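Side-chain contacts in mevalonate kinase (Staphylococcus aureus, PDB 2X7I), which probably catalyses the ATP-dependent phosphorylation of mevalonate to 5-phosphomevalonate, an early step of the mevalonate route to isoprenoids: residues E227-A230 against D231-E235; I250-L253 against M254-G257; K281-P284 against T285-I289. All coordinates share one frame; numbering follows the deposited sequence.

Overall arrangement
Three local contacts, each made between residues up to four places apart on one helix, follow in series along the C-terminal part of this GHMP-family kinase. Contact 1 lies on helix 226-243, contact 2 on the next helix, 248-259, and contact 3 at the start of helix 283-295. Their centres form a nearly equal-sided triangle: about 17 Å between contacts 1 and 2, 18 Å between 1 and 3, and 16 Å between 2 and 3. Only contacts 2 and 3 touch, where G257 O packs on I289 CG1 at 3.5 Å. Side chains of all three meet strand 276-280, contact 1 on residues alternating with those met by contacts 2 and 3, hence on the opposite sheet face.

Contact 1: E227-A230 against D231-E235; sequences EALA and DIFNE
The opening turns of helix 226-243 bring L229 and F233 together one turn apart, with F233 on the side that meets the antiparallel sheet and L229 leaning towards helix 203-222. The two side chains run across each other at a slant, and L229 CG lies 3.9 Å from F233 CE1, with L229 CD1 close behind at 4.0 Å from the same ring atom. L229 is set up for this by a first torsion of -168°, which carries CG away from its own backbone N and on along the helix to the ring. The phenyl group is also near the backbone: F233 CD1 comes within 3.4 Å of L229 O, the carbonyl meeting the ring obliquely.

L229 O also accepts from F233 N at 2.8 Å, so the main chain and the aromatic side chain of F233 both bear on L229. The helical bonds continue on each flank of this one: I232 N donates to A228 O at 2.9 Å, D231 N to E227 O and N234 N to A230 O at 3.0 Å each. Alongside the I232 bond, I232 CG1 lies 3.4 Å from A228 O.

Beyond the two segments, F233 extends to A264 and K266 of strand 264-267 and to L277 and L279 of strand 276-280, while A228, L229 and I232 all lean on V220 of helix 203-222. N234 is turned to the sheet edge, where its ND2 donates to I263 O, and E235 forms a salt bridge with R216. This is the pattern of an amphipathic helix sandwiched between a second helix and the sheet of the GHMP kinase C-terminal domain, with an i to i+4 leucine-phenylalanine pair on its inner face.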
loop_
_atom_site.group_PDB
_atom_site.type_symbol
_atom_site.label_atom_id
_atom_site.label_comp_id
_atom_site.label_asym_id
_atom_site.label_seq_id
_atom_site.Cartn_x
_atom_site.Cartn_y
_atom_site.Cartn_z
ATOM N N GLU A 227 -14.291 6.840 -15.937
ATOM C CA GLU A 227 -15.680 6.357 -15.895
ATOM C C GLU A 227 -15.786 4.824 -15.940
ATOM O O GLU A 227 -16.566 4.222 -15.186
ATOM C CB GLU A 227 -16.538 6.994 -17.009
ATOM C CG GLU A 227 -15.956 6.957 -18.457
ATOM C CD GLU A 227 -16.439 5.782 -19.322
ATOM O OE1 GLU A 227 -16.331 5.885 -20.570
ATOM O OE2 GLU A 227 -16.924 4.768 -18.776
ATOM N N ALA A 228 -15.000 4.197 -16.811
ATOM C CA ALA A 228 -15.019 2.741 -16.935
ATOM C C ALA A 228 -14.458 2.067 -15.681
ATOM O O ALA A 228 -14.961 1.030 -15.255
ATOM C CB ALA A 228 -14.256 2.301 -18.159
ATOM N N LEU A 229 -13.421 2.652 -15.085
ATOM C CA LEU A 229 -12.905 2.138 -13.814
ATOM C C LEU A 229 -13.960 2.271 -12.713
ATOM O O LEU A 229 -14.063 1.407 -11.850
ATOM C CB LEU A 229 -11.608 2.847 -13.398
ATOM C CG LEU A 229 -10.861 2.183 -12.233
ATOM C CD1 LEU A 229 -10.421 0.756 -12.572
ATOM C CD2 LEU A 229 -9.670 3.018 -11.800
ATOM N N ALA A 230 -14.737 3.347 -12.744
ATOM C CA ALA A 230 -15.872 3.506 -11.833
ATOM C C ALA A 230 -16.896 2.364 -12.006
ATOM O O ALA A 230 -17.319 1.735 -11.033
ATOM C CB ALA A 230 -16.540 4.865 -12.057
ATOM N N ASP A 231 -17.270 2.092 -13.250
ATOM C CA ASP A 231 -18.125 0.954 -13.575
ATOM C C ASP A 231 -17.556 -0.333 -12.961
ATOM O O ASP A 231 -18.239 -1.027 -12.207
ATOM C CB ASP A 231 -18.258 0.836 -15.095
ATOM C CG ASP A 231 -19.018 -0.401 -15.537
ATOM O OD1 ASP A 231 -19.641 -1.087 -14.700
ATOM O OD2 ASP A 231 -18.993 -0.690 -16.747
ATOM N N ILE A 232 -16.295 -0.621 -13.259
ATOM C CA ILE A 232 -15.618 -1.822 -12.760
ATOM C C ILE A 232 -15.606 -1.901 -11.230
ATOM O O ILE A 232 -15.862 -2.961 -10.672
ATOM C CB ILE A 232 -14.178 -1.930 -13.339
ATOM C CG1 ILE A 232 -14.255 -2.258 -14.836
ATOM C CG2 ILE A 232 -13.368 -2.985 -12.614
ATOM C CD1 ILE A 232 -12.965 -2.066 -15.575
ATOM N N PHE A 233 -15.324 -0.788 -10.557
ATOM C CA PHE A 233 -15.382 -0.754 -9.082
ATOM C C PHE A 233 -16.770 -1.177 -8.591
ATOM O O PHE A 233 -16.888 -2.004 -7.696
ATOM C CB PHE A 233 -15.072 0.644 -8.542
ATOM C CG PHE A 233 -13.611 0.889 -8.216
ATOM C CD1 PHE A 233 -12.589 0.338 -8.984
ATOM C CD2 PHE A 233 -13.268 1.706 -7.151
ATOM C CE1 PHE A 233 -11.256 0.582 -8.678
ATOM C CE2 PHE A 233 -11.938 1.950 -6.836
ATOM C CZ PHE A 233 -10.931 1.385 -7.611
ATOM N N ASN A 234 -17.816 -0.600 -9.186
ATOM C CA ASN A 234 -19.193 -0.844 -8.750
ATOM C C ASN A 234 -19.664 -2.266 -9.076
ATOM O O ASN A 234 -20.439 -2.860 -8.320
ATOM C CB ASN A 234 -20.138 0.197 -9.358
ATOM C CG ASN A 234 -19.927 1.597 -8.776
ATOM O OD1 ASN A 234 -19.782 1.756 -7.561
ATOM N ND2 ASN A 234 -19.945 2.615 -9.640
ATOM N N GLU A 235 -19.179 -2.808 -10.191
ATOM C CA GLU A 235 -19.426 -4.210 -10.539
ATOM C C GLU A 235 -18.753 -5.164 -9.566
ATOM O O GLU A 235 -19.362 -6.150 -9.152
ATOM C CB GLU A 235 -18.986 -4.516 -11.980
ATOM C CG GLU A 235 -19.835 -3.790 -13.008
ATOM C CD GLU A 235 -19.827 -4.430 -14.388
ATOM O OE1 GLU A 235 -19.932 -5.679 -14.485
ATOM O OE2 GLU A 235 -19.761 -3.677 -15.385
#

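Contact 2: I250-L253 against M254-G257; sequences IEQL and MKIG
Q252 and K255, on the exposed flank of helix 248-259, run side by side and point the same way, and theirs is the one meeting of side chain with side chain here. It is a contact of amide oxygen with aliphatic carbon: Q252 OE1 lies 3.6 Å from K255 CD. Q252 bends at chi2 (93°), which brings OE1 beside the CD methylene of the lysine, whereas the lysine stays extended as far as CE.

Backbone hydrogen bonds carry the rest. K255 N to E251 O is the shortest, at 2.8 Å; M254 N to I250 O and G257 N to L253 O are both 3.1 Å. I256 N reaches Q252 O at 3.0 Å from above the carbonyl plane, 36° out of it. I256 CG1 also comes within 3.4 Å of Q252 O.

The remaining side chains pack on other elements. L253 meets V293 and I256 meets A292, both on helix 283-295; M254 rests on M276 and L278 of the sheet, and E251 OE2 is hydrogen-bonded to H237 NE2 of helix 226-243.

Chemically, the turn is held by its main chain, while its apolar side chains serve other elements; the Q252-K255 contact, with no hydrogen bond, probably adds little more than van der Waals cover at the surface.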
loop_
_atom_site.group_PDB
_atom_site.type_symbol
_atom_site.label_atom_id
_atom_site.label_comp_id
_atom_site.label_asym_id
_atom_site.label_seq_id
_atom_site.Cartn_x
_atom_site.Cartn_y
_atom_site.Cartn_z
ATOM N N ILE A 250 -19.817 -1.377 7.327
ATOM C CA ILE A 250 -19.014 -1.068 6.134
ATOM C C ILE A 250 -19.883 -0.494 5.015
ATOM O O ILE A 250 -19.524 0.509 4.386
ATOM C CB ILE A 250 -18.255 -2.322 5.601
ATOM C CG1 ILE A 250 -16.966 -2.560 6.401
ATOM C CG2 ILE A 250 -17.919 -2.175 4.115
ATOM C CD1 ILE A 250 -17.187 -2.907 7.883
ATOM N N GLU A 251 -21.022 -1.134 4.760
ATOM C CA GLU A 251 -21.890 -0.697 3.669
ATOM C C GLU A 251 -22.426 0.709 3.945
ATOM O O GLU A 251 -22.529 1.520 3.029
ATOM C CB GLU A 251 -23.038 -1.693 3.419
ATOM C CG GLU A 251 -22.606 -3.144 3.084
ATOM C CD GLU A 251 -21.432 -3.253 2.093
ATOM O OE1 GLU A 251 -20.599 -4.171 2.274
ATOM O OE2 GLU A 251 -21.339 -2.446 1.142
ATOM N N GLN A 252 -22.733 0.992 5.208
ATOM C CA GLN A 252 -23.195 2.319 5.629
ATOM C C GLN A 252 -22.110 3.390 5.449
ATOM O O GLN A 252 -22.422 4.546 5.187
ATOM C CB GLN A 252 -23.672 2.288 7.090
ATOM C CG GLN A 252 -24.549 3.479 7.508
ATOM C CD GLN A 252 -26.057 3.229 7.348
ATOM O OE1 GLN A 252 -26.503 2.554 6.415
ATOM N NE2 GLN A 252 -26.843 3.787 8.265
ATOM N N LEU A 253 -20.844 3.008 5.595
ATOM C CA LEU A 253 -19.741 3.932 5.375
ATOM C C LEU A 253 -19.601 4.260 3.887
ATOM O O LEU A 253 -19.360 5.409 3.521
ATOM C CB LEU A 253 -18.431 3.354 5.922
ATOM C CG LEU A 253 -17.297 4.339 6.222
ATOM C CD1 LEU A 253 -17.740 5.388 7.233
ATOM C CD2 LEU A 253 -16.079 3.588 6.744
ATOM N N MET A 254 -19.755 3.259 3.025
ATOM C CA MET A 254 -19.739 3.500 1.588
ATOM C C MET A 254 -20.964 4.324 1.158
ATOM O O MET A 254 -20.857 5.216 0.321
ATOM C CB MET A 254 -19.683 2.183 0.817
ATOM C CG MET A 254 -19.292 2.354 -0.639
ATOM S SD MET A 254 -19.356 0.814 -1.559
ATOM C CE MET A 254 -17.873 0.011 -0.937
ATOM N N LYS A 255 -22.119 4.025 1.746
ATOM C CA LYS A 255 -23.341 4.789 1.513
ATOM C C LYS A 255 -23.128 6.275 1.810
ATOM O O LYS A 255 -23.575 7.131 1.050
ATOM C CB LYS A 255 -24.471 4.237 2.386
ATOM C CG LYS A 255 -25.821 4.943 2.256
ATOM C CD LYS A 255 -26.641 4.762 3.535
ATOM C CE LYS A 255 -28.078 5.233 3.373
ATOM N NZ LYS A 255 -28.817 4.400 2.385
ATOM N N ILE A 256 -22.445 6.571 2.914
ATOM C CA ILE A 256 -22.118 7.953 3.287
ATOM C C ILE A 256 -21.135 8.607 2.303
ATOM O O ILE A 256 -21.270 9.788 1.985
ATOM C CB ILE A 256 -21.572 8.030 4.738
ATOM C CG1 ILE A 256 -22.728 7.894 5.734
ATOM C CG2 ILE A 256 -20.828 9.340 4.984
ATOM C CD1 ILE A 256 -22.299 7.827 7.172
ATOM N N GLY A 257 -20.159 7.840 1.823
ATOM C CA GLY A 257 -19.227 8.329 0.806
ATOM C C GLY A 257 -19.915 8.690 -0.506
ATOM O O GLY A 257 -19.590 9.701 -1.126
#

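Contact 3: K281-P284 against T285-I289; sequences KDLP and TAKNI
D282 and T285 cross at about a right angle where strand 276-280 gives way to helix 283-295, and one carboxylate oxygen serves both polar groups of the threonine. D282 OD1 accepts from T285 OG1 at 2.8 Å, on the syn side and 26° out of the carboxylate plane, and from T285 N at 2.9 Å, almost in line with its own C-O bond. Chi1 of the aspartate (62°) sets CG between the backbone N and the carbonyl carbon, which brings OD1 forward over the first turn to T285. D282 is the N-cap, and its bond from T285 N is the capping bond; the same residue starts the helical hydrogen-bond series, with A286 N donating to D282 O at 3.2 Å.

L283 and K287 meet at a slant one turn apart. The extended lysine lays its last methylene against the leucine, K287 CE lying 3.9 Å from L283 CG, while its backbone K287 N donates to L283 O at 2.9 Å. P284, which has no N-H to offer, occupies the first turn, where a helix needs none from its main chain; its carbonyl takes the bond from N288 N at 3.0 Å.

On the buried side, A286 rests on V177 and I303, and I289 on V177 and L278, so this end of the helix rests on strands 276-280 and 175-180 and the outer strand 300-305. The two bonds on OD1 pin both the carboxylate and the threonine rotamer, and a negative group at this end probably gains from the partial positive charge of the helix N-terminus.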
loop_
_atom_site.group_PDB
_atom_site.type_symbol
_atom_site.label_atom_id
_atom_site.label_comp_id
_atom_site.label_asym_id
_atom_site.label_seq_id
_atom_site.Cartn_x
_atom_site.Cartn_y
_atom_site.Cartn_z
ATOM N N LYS A 281 -14.582 12.616 -8.808
ATOM C CA LYS A 281 -14.184 13.277 -10.045
ATOM C C LYS A 281 -13.161 14.394 -9.819
ATOM O O LYS A 281 -12.312 14.637 -10.683
ATOM C CB LYS A 281 -15.413 13.853 -10.764
ATOM C CG LYS A 281 -16.437 12.800 -11.177
ATOM C CD LYS A 281 -17.662 13.431 -11.863
ATOM C CE LYS A 281 -18.469 12.405 -12.657
ATOM N NZ LYS A 281 -19.501 13.068 -13.533
ATOM N N ASP A 282 -13.255 15.086 -8.681
ATOM C CA ASP A 282 -12.402 16.252 -8.419
ATOM C C ASP A 282 -12.011 16.352 -6.954
ATOM O O ASP A 282 -12.552 15.626 -6.107
ATOM C CB ASP A 282 -13.079 17.550 -8.903
ATOM C CG ASP A 282 -14.391 17.858 -8.181
ATOM O OD1 ASP A 282 -14.573 17.445 -7.018
ATOM O OD2 ASP A 282 -15.243 18.544 -8.784
ATOM N N LEU A 283 -11.070 17.245 -6.661
ATOM C CA LEU A 283 -10.481 17.322 -5.321
ATOM C C LEU A 283 -11.474 17.812 -4.266
ATOM O O LEU A 283 -11.541 17.222 -3.181
ATOM C CB LEU A 283 -9.203 18.177 -5.304
ATOM C CG LEU A 283 -8.421 18.198 -3.984
ATOM C CD1 LEU A 283 -8.028 16.777 -3.564
ATOM C CD2 LEU A 283 -7.188 19.107 -4.090
ATOM N N PRO A 284 -12.252 18.867 -4.570
ATOM C CA PRO A 284 -13.257 19.313 -3.604
ATOM C C PRO A 284 -14.239 18.223 -3.151
ATOM O O PRO A 284 -14.583 18.174 -1.964
ATOM C CB PRO A 284 -13.999 20.429 -4.360
ATOM C CG PRO A 284 -12.976 20.990 -5.282
ATOM C CD PRO A 284 -12.135 19.806 -5.704
ATOM N N THR A 285 -14.685 17.372 -4.079
ATOM C CA THR A 285 -15.623 16.299 -3.753
ATOM C C THR A 285 -14.922 15.233 -2.898
ATOM O O THR A 285 -15.529 14.662 -1.988
ATOM C CB THR A 285 -16.236 15.637 -5.024
ATOM O OG1 THR A 285 -16.972 16.601 -5.781
ATOM C CG2 THR A 285 -17.180 14.512 -4.658
ATOM N N ALA A 286 -13.648 14.975 -3.190
ATOM C CA ALA A 286 -12.852 14.050 -2.385
ATOM C C ALA A 286 -12.666 14.583 -0.969
ATOM O O ALA A 286 -12.687 13.808 -0.017
ATOM C CB ALA A 286 -11.498 13.780 -3.042
ATOM N N LYS A 287 -12.496 15.896 -0.823
ATOM C CA LYS A 287 -12.388 16.503 0.516
ATOM C C LYS A 287 -13.717 16.432 1.274
ATOM O O LYS A 287 -13.734 16.272 2.496
ATOM C CB LYS A 287 -11.898 17.952 0.434
ATOM C CG LYS A 287 -10.434 18.097 0.012
ATOM C CD LYS A 287 -10.028 19.560 -0.113
ATOM C CE LYS A 287 -8.536 19.711 -0.395
ATOM N NZ LYS A 287 -8.167 21.125 -0.714
ATOM N N ASN A 288 -14.826 16.538 0.548
ATOM C CA ASN A 288 -16.154 16.412 1.149
ATOM C C ASN A 288 -16.432 14.983 1.609
ATOM O O ASN A 288 -17.018 14.770 2.668
ATOM C CB ASN A 288 -17.238 16.857 0.161
ATOM C CG ASN A 288 -17.156 18.332 -0.177
ATOM O OD1 ASN A 288 -16.368 19.078 0.410
ATOM N ND2 ASN A 288 -17.966 18.760 -1.137
ATOM N N ILE A 289 -16.013 14.010 0.804
ATOM C CA ILE A 289 -16.146 12.600 1.164
ATOM C C ILE A 289 -15.354 12.305 2.429
ATOM O O ILE A 289 -15.859 11.650 3.335
ATOM C CB ILE A 289 -15.667 11.667 0.026
ATOM C CG1 ILE A 289 -16.675 11.672 -1.126
ATOM C CG2 ILE A 289 -15.468 10.239 0.534
ATOM C CD1 ILE A 289 -16.106 11.151 -2.432
#